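PDB 3G0O: 3-hydroxyisobutyrate dehydrogenase from Salmonella typhimurium, which probably oxidises L-threonate to 2-dehydro-L-erythronate, using NAD(+) in preference to NADP(+) as cosubstrate. Local coordinates for residues G87-M92 against A114-L119; A97-S102 against K155-A160. All blocks are in the same frame, centred on the assembly; numbering follows the deposited sequence.

Overall arrangement
Both contacts lie in the N-terminal Rossmann-type domain, with centres about 16 Å apart and on the same side of the chain's centre. Their segments alternate along the sequence: 87-92, 97-102, 114-119, 155-160. Strand 97-100, inside the sheet, joins them. Its V98 side chain meets M92 and L116 of interaction 1, while M99 points to the other face and meets helix 148-161 in interaction 2. Helices 106-117 and 148-161 are therefore layered on opposite faces of the same strand, the αβα arrangement of a dinucleotide-binding domain. Interaction 1 is partly buried, about 22 Å from the centre of the chain; interaction 2 is buried and nearer that centre, at about 13 Å.

Interaction 1 of 2, residues G87-M92 against A114-L119; sequences GVAHLM and AALTAL
L119 and L116 reach A89 through similar torsions: in both, CG is anti to the carbonyl carbon (chi1 -57° and -69°), and each leucine sends one methyl forward. The contact belongs to the Rossmann-type fold. Helix 106-117 is the crossover helix of a beta-alpha-beta unit between parallel strands 97-100 and 122-129, and the end of this connection meets the short 3-10 turn 89-91 that precedes the first of those strands. The CB of A89 points into the fork between the two leucines, 3.7 Å from L119 CD1 and 3.8 Å from L116 CD2. L119 CD1 extends further over the turn, to 3.9 Å from A89 C and 4.1 Å from the backbone N of H90. The imidazole of H90 leads away from the helix and turns back on its own segment, where NE2 makes a weak hydrogen bond to G87 O. Deeper in, L116 and the selenomethionine M92 both pack on V98 of strand 97-100, joining the turn and the helix to the sheet. No direct hydrogen bond spans the segments, but one water lies 2.7 Å from M92 O and 3.0 Å from L119 O.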
loop_
_atom_site.group_PDB
_atom_site.type_symbol
_atom_site.label_atom_id
_atom_site.label_comp_id
_atom_site.label_asym_id
_atom_site.label_seq_id
_atom_site.Cartn_x
_atom_site.Cartn_y
_atom_site.Cartn_z
ATOM N N GLY A 87 -32.989 13.079 18.595
ATOM C CA GLY A 87 -32.877 12.197 17.442
ATOM C C GLY A 87 -33.806 12.642 16.326
ATOM O O GLY A 87 -34.729 13.414 16.575
ATOM N N VAL A 88 -33.581 12.166 15.101
ATOM C CA VAL A 88 -34.419 12.563 13.970
ATOM C C VAL A 88 -35.160 11.426 13.276
ATOM O O VAL A 88 -36.025 11.676 12.434
ATOM C CB VAL A 88 -33.592 13.303 12.892
ATOM C CG1 VAL A 88 -32.921 14.518 13.501
ATOM C CG2 VAL A 88 -32.566 12.362 12.279
ATOM N N ALA A 89 -34.832 10.185 13.623
ATOM C CA ALA A 89 -35.473 9.031 12.998
ATOM C C ALA A 89 -37.001 9.114 13.027
ATOM O O ALA A 89 -37.654 8.897 12.007
ATOM C CB ALA A 89 -35.005 7.741 13.670
ATOM N N HIS A 90 -37.561 9.450 14.188
ATOM C CA HIS A 90 -39.010 9.546 14.352
ATOM C C HIS A 90 -39.680 10.678 13.572
ATOM O O HIS A 90 -40.904 10.740 13.500
ATOM C CB HIS A 90 -39.356 9.685 15.837
ATOM C CG HIS A 90 -38.919 10.985 16.438
ATOM N ND1 HIS A 90 -39.807 11.984 16.778
ATOM C CD2 HIS A 90 -37.688 11.462 16.730
ATOM C CE1 HIS A 90 -39.140 13.021 17.251
ATOM N NE2 HIS A 90 -37.851 12.731 17.233
ATOM N N LEU A 91 -38.889 11.569 12.987
ATOM C CA LEU A 91 -39.444 12.683 12.227
ATOM C C LEU A 91 -39.472 12.372 10.740
ATOM O O LEU A 91 -40.153 13.040 9.967
ATOM C CB LEU A 91 -38.605 13.933 12.451
ATOM C CG LEU A 91 -38.480 14.417 13.891
ATOM C CD1 LEU A 91 -37.547 15.614 13.916
ATOM C CD2 LEU A 91 -39.851 14.780 14.438
HETATM N N MSE A 92 -38.712 11.356 10.348
HETATM C CA MSE A 92 -38.607 10.954 8.954
HETATM C C MSE A 92 -39.873 10.313 8.412
HETATM O O MSE A 92 -40.540 9.538 9.098
HETATM C CB MSE A 92 -37.404 10.021 8.786
HETATM C CG MSE A 92 -36.094 10.756 9.036
HETATM SE SE MSE A 92 -34.497 9.746 8.714
HETATM C CE MSE A 92 -34.522 9.697 6.799
ATOM N N ALA A 114 -32.771 -2.511 12.595
ATOM C CA ALA A 114 -34.020 -3.020 13.144
ATOM C C ALA A 114 -34.874 -1.876 13.688
ATOM O O ALA A 114 -36.086 -1.830 13.462
ATOM C CB ALA A 114 -33.734 -4.034 14.247
ATOM N N ALA A 115 -34.235 -0.954 14.401
ATOM C CA ALA A 115 -34.930 0.190 14.981
ATOM C C ALA A 115 -35.538 1.087 13.906
ATOM O O ALA A 115 -36.637 1.621 14.079
ATOM C CB ALA A 115 -33.967 0.998 15.849
ATOM N N LEU A 116 -34.822 1.252 12.798
ATOM C CA LEU A 116 -35.296 2.088 11.702
ATOM C C LEU A 116 -36.401 1.396 10.907
ATOM O O LEU A 116 -37.340 2.042 10.447
ATOM C CB LEU A 116 -34.133 2.454 10.768
ATOM C CG LEU A 116 -33.070 3.404 11.333
ATOM C CD1 LEU A 116 -31.950 3.592 10.327
ATOM C CD2 LEU A 116 -33.706 4.744 11.673
ATOM N N THR A 117 -36.289 0.081 10.746
ATOM C CA THR A 117 -37.296 -0.678 10.015
ATOM C C THR A 117 -38.640 -0.573 10.723
ATOM O O THR A 117 -39.688 -0.473 10.080
ATOM C CB THR A 117 -36.908 -2.167 9.909
ATOM O OG1 THR A 117 -35.725 -2.297 9.112
ATOM C CG2 THR A 117 -38.030 -2.968 9.271
ATOM N N ALA A 118 -38.603 -0.594 12.051
ATOM C CA ALA A 118 -39.814 -0.495 12.853
ATOM C C ALA A 118 -40.536 0.821 12.581
ATOM O O ALA A 118 -41.747 0.922 12.774
ATOM C CB ALA A 118 -39.468 -0.607 14.328
ATOM N N LEU A 119 -39.791 1.826 12.131
ATOM C CA LEU A 119 -40.364 3.131 11.828
ATOM C C LEU A 119 -40.672 3.233 10.343
ATOM O O LEU A 119 -40.872 4.328 9.814
ATOM C CB LEU A 119 -39.388 4.240 12.217
ATOM C CG LEU A 119 -38.929 4.278 13.673
ATOM C CD1 LEU A 119 -37.888 5.373 13.828
ATOM C CD2 LEU A 119 -40.116 4.531 14.600
HETATM O O HOH W 1 -41.807 7.152 9.185
#

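Interaction 2 of 2, residues A97-S102 against K155-A160; sequences AVMVSS and KPVLDA
M99, a selenomethionine on strand 97-100, faces V157 and L158 of helix 148-161 and supplies all of the strand segment's contact with residues 155-160. Its CB leaves the strand toward the helix but stays well short of it. CG, anti to the backbone N (chi1 -175°), carries the chain straight outward, and at 5.2 Å from L158 CD2 it too is only approaching. The selenium makes the main contact: with chi2 fully extended, SE arrives 3.9 Å from L158 CD2 and 4.1 Å from V157 CG1, so that two methyls from successive residues of the helix meet one large, polarisable atom. At chi3 the chain bends (144°), and CE swings along the strand direction, keeping hold of L158 CD2 at 4.1 Å and coming 3.2 Å from OG of S101 on its own segment. That hydroxyl is fixed by a hydrogen bond to the carbonyl oxygen of A126 on the neighbouring strand 122-129.

This is helix-on-sheet packing of a Rossmann-type domain. V157 also rests on A67 and V69 of the adjacent strand 67-70, so the helix spans two parallel strands, and L154, one turn earlier, adds to the covering of M99. The side chain of M99 is about 11 Å from that of K179, the predicted active-site lysine, and equally far from a bound L(+)-tartaric acid. The side chains of M99 and L158 cross obliquely, with CD2 of L158 the branch that meets the selenium and CE. On the exposed side of the helix, K155 and D159, one turn apart, form a salt bridge in which NZ approaches the syn lone pair of OD2 at 2.7 Å.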
loop_
_atom_site.group_PDB
_atom_site.type_symbol
_atom_site.label_atom_id
_atom_site.label_comp_id
_atom_site.label_asym_id
_atom_site.label_seq_id
_atom_site.Cartn_x
_atom_site.Cartn_y
_atom_site.Cartn_z
ATOM N N ALA A 97 -34.984 6.746 3.321
ATOM C CA ALA A 97 -33.844 5.890 3.637
ATOM C C ALA A 97 -32.742 6.567 4.436
ATOM O O ALA A 97 -32.518 7.771 4.325
ATOM C CB ALA A 97 -33.261 5.322 2.349
ATOM N N VAL A 98 -32.053 5.776 5.252
ATOM C CA VAL A 98 -30.944 6.288 6.039
ATOM C C VAL A 98 -29.704 5.512 5.621
ATOM O O VAL A 98 -29.667 4.289 5.724
ATOM C CB VAL A 98 -31.151 6.090 7.550
ATOM C CG1 VAL A 98 -29.922 6.579 8.296
ATOM C CG2 VAL A 98 -32.381 6.843 8.013
HETATM N N MSE A 99 -28.705 6.231 5.124
HETATM C CA MSE A 99 -27.460 5.616 4.695
HETATM C C MSE A 99 -26.434 5.887 5.790
HETATM O O MSE A 99 -25.967 7.017 5.943
HETATM C CB MSE A 99 -27.007 6.237 3.375
HETATM C CG MSE A 99 -25.773 5.595 2.768
HETATM SE SE MSE A 99 -25.273 6.440 1.096
HETATM C CE MSE A 99 -23.341 6.341 1.245
ATOM N N VAL A 100 -26.106 4.858 6.566
ATOM C CA VAL A 100 -25.139 5.007 7.647
ATOM C C VAL A 100 -23.746 4.737 7.095
ATOM O O VAL A 100 -23.434 3.619 6.687
ATOM C CB VAL A 100 -25.442 4.034 8.812
ATOM C CG1 VAL A 100 -24.454 4.255 9.952
ATOM C CG2 VAL A 100 -26.867 4.246 9.308
ATOM N N SER A 101 -22.916 5.774 7.071
ATOM C CA SER A 101 -21.564 5.659 6.549
ATOM C C SER A 101 -20.542 6.058 7.611
ATOM O O SER A 101 -19.957 7.140 7.570
ATOM C CB SER A 101 -21.423 6.542 5.312
ATOM O OG SER A 101 -22.390 6.183 4.333
ATOM N N SER A 102 -20.340 5.164 8.567
ATOM C CA SER A 102 -19.403 5.392 9.660
ATOM C C SER A 102 -18.497 4.163 9.726
ATOM O O SER A 102 -18.209 3.543 8.709
ATOM C CB SER A 102 -20.190 5.550 10.967
ATOM O OG SER A 102 -19.342 5.732 12.087
ATOM N N LYS A 155 -30.389 5.151 -4.595
ATOM C CA LYS A 155 -29.691 5.207 -5.878
ATOM C C LYS A 155 -29.248 6.606 -6.302
ATOM O O LYS A 155 -28.122 6.790 -6.761
ATOM C CB LYS A 155 -30.550 4.588 -6.979
ATOM C CG LYS A 155 -29.801 4.380 -8.292
ATOM C CD LYS A 155 -30.704 3.734 -9.326
ATOM C CE LYS A 155 -29.924 3.368 -10.571
ATOM N NZ LYS A 155 -29.178 4.538 -11.115
ATOM N N PRO A 156 -30.136 7.611 -6.177
ATOM C CA PRO A 156 -29.756 8.972 -6.567
ATOM C C PRO A 156 -28.548 9.456 -5.767
ATOM O O PRO A 156 -27.667 10.130 -6.298
ATOM C CB PRO A 156 -31.015 9.781 -6.260
ATOM C CG PRO A 156 -32.110 8.798 -6.508
ATOM C CD PRO A 156 -31.571 7.549 -5.839
ATOM N N VAL A 157 -28.518 9.107 -4.484
ATOM C CA VAL A 157 -27.421 9.506 -3.613
ATOM C C VAL A 157 -26.140 8.755 -3.967
ATOM O O VAL A 157 -25.086 9.363 -4.134
ATOM C CB VAL A 157 -27.766 9.249 -2.132
ATOM C CG1 VAL A 157 -26.568 9.591 -1.249
ATOM C CG2 VAL A 157 -28.976 10.079 -1.730
ATOM N N LEU A 158 -26.238 7.435 -4.092
ATOM C CA LEU A 158 -25.077 6.618 -4.428
ATOM C C LEU A 158 -24.485 7.024 -5.777
ATOM O O LEU A 158 -23.266 7.129 -5.918
ATOM C CB LEU A 158 -25.466 5.135 -4.434
ATOM C CG LEU A 158 -25.918 4.580 -3.076
ATOM C CD1 LEU A 158 -26.615 3.241 -3.265
ATOM C CD2 LEU A 158 -24.709 4.437 -2.154
ATOM N N ASP A 159 -25.343 7.264 -6.766
ATOM C CA ASP A 159 -24.873 7.671 -8.092
ATOM C C ASP A 159 -24.080 8.977 -8.005
ATOM O O ASP A 159 -23.111 9.181 -8.732
ATOM C CB ASP A 159 -26.053 7.896 -9.056
ATOM C CG ASP A 159 -26.693 6.603 -9.537
ATOM O OD1 ASP A 159 -26.192 5.504 -9.215
ATOM O OD2 ASP A 159 -27.711 6.699 -10.258
ATOM N N ALA A 160 -24.503 9.860 -7.109
ATOM C CA ALA A 160 -23.858 11.157 -6.959
ATOM C C ALA A 160 -22.551 11.147 -6.176
ATOM O O ALA A 160 -21.551 11.706 -6.621
ATOM C CB ALA A 160 -24.828 12.139 -6.313
#